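Local atomic coordinates of beta-1,4-galactanase (Thielavia heterothallica, PDB entry 1HJS), a protein that hydrolyses the beta-1,4-galactosidic linkages of type I arabinogalactans as a family 53 glycoside hydrolase. Residues A87-Q92 with E135-L140. Numbering follows the deposited sequence.
Sequences ADPAHQ and EIRAGL. With SO4 (sulfate ion), chain I.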
ATOM      1  N   ALA A  87      -9.151  -4.200   4.776  1.00 12.00           N
ATOM      2  CA  ALA A  87      -9.938  -3.009   4.497  1.00 11.98           C
ATOM      3  C   ALA A  87      -9.789  -2.679   3.015  1.00 12.31           C
ATOM      4  O   ALA A  87      -8.677  -2.616   2.492  1.00 12.18           O
ATOM      5  CB  ALA A  87      -9.457  -1.831   5.353  1.00 12.89           C
ATOM      6  N   ASP A  88     -10.919  -2.497   2.339  1.00 12.56           N
ATOM      7  CA  ASP A  88     -10.928  -2.146   0.923  1.00 13.40           C
ATOM      8  C   ASP A  88     -12.220  -1.368   0.642  1.00 13.18           C
ATOM      9  O   ASP A  88     -13.002  -1.122   1.560  1.00 13.73           O
ATOM     10  CB  ASP A  88     -10.814  -3.407   0.045  1.00 13.44           C
ATOM     11  CG  ASP A  88     -11.855  -4.455   0.375  1.00 14.55           C
ATOM     12  OD1 ASP A  88     -13.056  -4.125   0.410  1.00 13.88           O
ATOM     13  OD2 ASP A  88     -11.462  -5.621   0.593  1.00 16.43           O
ATOM     14  N   PRO A  89     -12.460  -0.961  -0.614  1.00 13.40           N
ATOM     15  CA  PRO A  89     -13.685  -0.206  -0.911  1.00 13.48           C
ATOM     16  C   PRO A  89     -15.002  -0.899  -0.562  1.00 13.38           C
ATOM     17  O   PRO A  89     -16.039  -0.245  -0.468  1.00 13.74           O
ATOM     18  CB  PRO A  89     -13.567   0.075  -2.409  1.00 13.54           C
ATOM     19  CG  PRO A  89     -12.079   0.155  -2.617  1.00 13.51           C
ATOM     20  CD  PRO A  89     -11.590  -1.028  -1.802  1.00 13.95           C
ATOM     21  N   ALA A  90     -14.966  -2.214  -0.380  1.00 13.08           N
ATOM     22  CA  ALA A  90     -16.179  -2.956  -0.053  1.00 13.12           C
ATOM     23  C   ALA A  90     -16.202  -3.434   1.392  1.00 12.81           C
ATOM     24  O   ALA A  90     -17.174  -4.057   1.824  1.00 12.42           O
ATOM     25  CB  ALA A  90     -16.331  -4.154  -0.993  1.00 13.00           C
ATOM     26  N   HIS A  91     -15.135  -3.147   2.136  1.00 12.47           N
ATOM     27  CA  HIS A  91     -15.049  -3.563   3.535  1.00 11.96           C
ATOM     28  C   HIS A  91     -14.205  -2.607   4.370  1.00 11.52           C
ATOM     29  O   HIS A  91     -13.010  -2.476   4.146  1.00 11.18           O
ATOM     30  CB  HIS A  91     -14.413  -4.955   3.667  1.00 12.78           C
ATOM     31  CG  HIS A  91     -15.014  -5.997   2.777  1.00 13.68           C
ATOM     32  ND1 HIS A  91     -14.745  -6.069   1.428  1.00 14.48           N
ATOM     33  CD2 HIS A  91     -15.877  -7.006   3.044  1.00 14.67           C
ATOM     34  CE1 HIS A  91     -15.417  -7.077   0.900  1.00 14.79           C
ATOM     35  NE2 HIS A  91     -16.112  -7.662   1.859  1.00 15.11           N
ATOM     36  N   GLN A  92     -14.833  -1.941   5.331  1.00 11.40           N
ATOM     37  CA  GLN A  92     -14.128  -1.031   6.233  1.00 11.27           C
ATOM     38  C   GLN A  92     -14.776  -1.327   7.582  1.00 11.95           C
ATOM     39  O   GLN A  92     -15.409  -0.471   8.205  1.00 11.97           O
ATOM     40  CB  GLN A  92     -14.347   0.434   5.830  1.00 11.55           C
ATOM     41  CG  GLN A  92     -13.713   0.848   4.493  1.00 10.84           C
ATOM     42  CD  GLN A  92     -12.191   0.938   4.535  1.00 11.13           C
ATOM     43  OE1 GLN A  92     -11.604   1.287   5.562  1.00 11.41           O
ATOM     44  NE2 GLN A  92     -11.549   0.653   3.406  1.00 10.04           N
ATOM     45  N   GLU A 135      -7.207   2.059   0.910  1.00 10.22           N
ATOM     46  CA  GLU A 135      -8.239   2.171  -0.127  1.00 11.32           C
ATOM     47  C   GLU A 135      -9.556   2.677   0.454  1.00 11.10           C
ATOM     48  O   GLU A 135     -10.588   2.017   0.340  1.00 11.31           O
ATOM     49  CB  GLU A 135      -8.458   0.817  -0.814  1.00 11.78           C
ATOM     50  CG  GLU A 135      -7.197   0.249  -1.461  1.00 12.87           C
ATOM     51  CD  GLU A 135      -7.481  -0.931  -2.373  1.00 13.25           C
ATOM     52  OE1 GLU A 135      -8.514  -1.599  -2.171  1.00 14.33           O
ATOM     53  OE2 GLU A 135      -6.667  -1.199  -3.283  1.00 14.23           O
ATOM     54  N   ILE A 136      -9.517   3.862   1.056  1.00 10.86           N
ATOM     55  CA  ILE A 136     -10.708   4.429   1.680  1.00 10.92           C
ATOM     56  C   ILE A 136     -11.599   5.206   0.715  1.00 12.01           C
ATOM     57  O   ILE A 136     -12.199   6.220   1.081  1.00 11.43           O
ATOM     58  CB  ILE A 136     -10.319   5.332   2.875  1.00 11.07           C
ATOM     59  CG1 ILE A 136      -9.352   6.432   2.425  1.00 11.03           C
ATOM     60  CG2 ILE A 136      -9.678   4.484   3.968  1.00 11.01           C
ATOM     61  CD1 ILE A 136      -9.018   7.436   3.531  1.00 10.60           C
ATOM     62  N   ARG A 137     -11.697   4.703  -0.514  1.00 12.14           N
ATOM     63  CA  ARG A 137     -12.506   5.324  -1.563  1.00 13.30           C
ATOM     64  C   ARG A 137     -13.997   5.360  -1.213  1.00 12.65           C
ATOM     65  O   ARG A 137     -14.745   6.203  -1.718  1.00 12.69           O
ATOM     66  CB  ARG A 137     -12.310   4.560  -2.868  1.00 14.31           C
ATOM     67  CG  ARG A 137     -12.978   5.186  -4.070  1.00 17.07           C
ATOM     68  CD  ARG A 137     -13.290   4.094  -5.078  1.00 20.62           C
ATOM     69  NE  ARG A 137     -14.560   3.450  -4.789  1.00 21.95           N
ATOM     70  CZ  ARG A 137     -14.897   2.228  -5.188  1.00 22.46           C
ATOM     71  NH1 ARG A 137     -14.050   1.487  -5.892  1.00 22.20           N
ATOM     72  NH2 ARG A 137     -16.102   1.760  -4.907  1.00 22.75           N
ATOM     73  N   ALA A 138     -14.434   4.428  -0.375  1.00 12.58           N
ATOM     74  CA  ALA A 138     -15.829   4.393   0.052  1.00 12.77           C
ATOM     75  C   ALA A 138     -15.869   4.744   1.540  1.00 12.73           C
ATOM     76  O   ALA A 138     -16.818   4.415   2.251  1.00 12.85           O
ATOM     77  CB  ALA A 138     -16.428   3.010  -0.194  1.00 13.59           C
ATOM     78  N   GLY A 139     -14.817   5.416   2.001  1.00 12.90           N
ATOM     79  CA  GLY A 139     -14.734   5.815   3.393  1.00 12.55           C
ATOM     80  C   GLY A 139     -13.997   4.807   4.253  1.00 13.01           C
ATOM     81  O   GLY A 139     -13.288   3.926   3.744  1.00 12.48           O
ATOM     82  N   LEU A 140     -14.166   4.935   5.563  1.00 12.89           N
ATOM     83  CA  LEU A 140     -13.522   4.040   6.517  1.00 12.63           C
ATOM     84  C   LEU A 140     -14.392   3.937   7.758  1.00 12.53           C
ATOM     85  O   LEU A 140     -15.362   4.684   7.900  1.00 12.74           O
ATOM     86  CB  LEU A 140     -12.150   4.589   6.918  1.00 12.62           C
ATOM     87  CG  LEU A 140     -12.162   5.845   7.804  1.00 12.74           C
ATOM     88  CD1 LEU A 140     -10.777   6.053   8.408  1.00 12.75           C
ATOM     89  CD2 LEU A 140     -12.586   7.061   6.989  1.00 12.34           C
TER
HETATM   90  S   SO4 I 704     -19.693  -8.874   0.322  1.00 33.85           S
HETATM   91  O1  SO4 I 704     -18.106  -8.797   0.621  1.00 32.61           O
HETATM   92  O2  SO4 I 704     -20.066  -7.527  -0.053  1.00 33.40           O
HETATM   93  O3  SO4 I 704     -19.936  -9.753  -0.619  1.00 33.32           O
HETATM   94  O4  SO4 I 704     -20.245  -9.175   1.614  1.00 33.22           O
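Pro89 lies against Ala138 and Gln92 against Leu140, their CA atoms 5.2 and 5.1 Å apart, yet no hydrogen bond crosses between 87-92 and 135-140. Segment 87-92 closes a type I turn from Asp88 to His91, and its proline and glutamine pack against 135-140. Pro89 is the wedge: its CD sits 3.2 Å from OE1 of Glu135, the probable proton donor, while its CB lies over the centre of one face of the Arg137 guanidinium, 3.8 Å from CZ. Gln92, bent at chi2 (-71°), lays its CG 3.2 Å from Gly139 O, so that OE1 of its amide comes 3.5 Å from Leu140 CA. NE2 bonds Asp88 O at 2.9 Å from above the carbonyl plane, on the face opposite His91 N, and also bonds Asn134 O. A leucine in place of Gln92 would probably leave Asp88 O and Asn134 O without this shared donor, loosening the turn from the chain beside Glu135. Asp88 OD1 steadies the turn, taking Ala90 N in an Asx turn and, nearly straight (166°), His91 ND1 in the ring plane; His91 NE2 bonds a sulfate, probably from the crystallisation liquor. In this TIM barrel the contact joins the loops following strands 75-80 and 129-132 and borders the catalytic site, Glu135 lying beside Glu245, the probable nucleophile. Glu135 OE2 bonds Ser212, Arg137 is salt-bridged to Asp180, and Ile136 packs on strand 174-179 and helix 185-196.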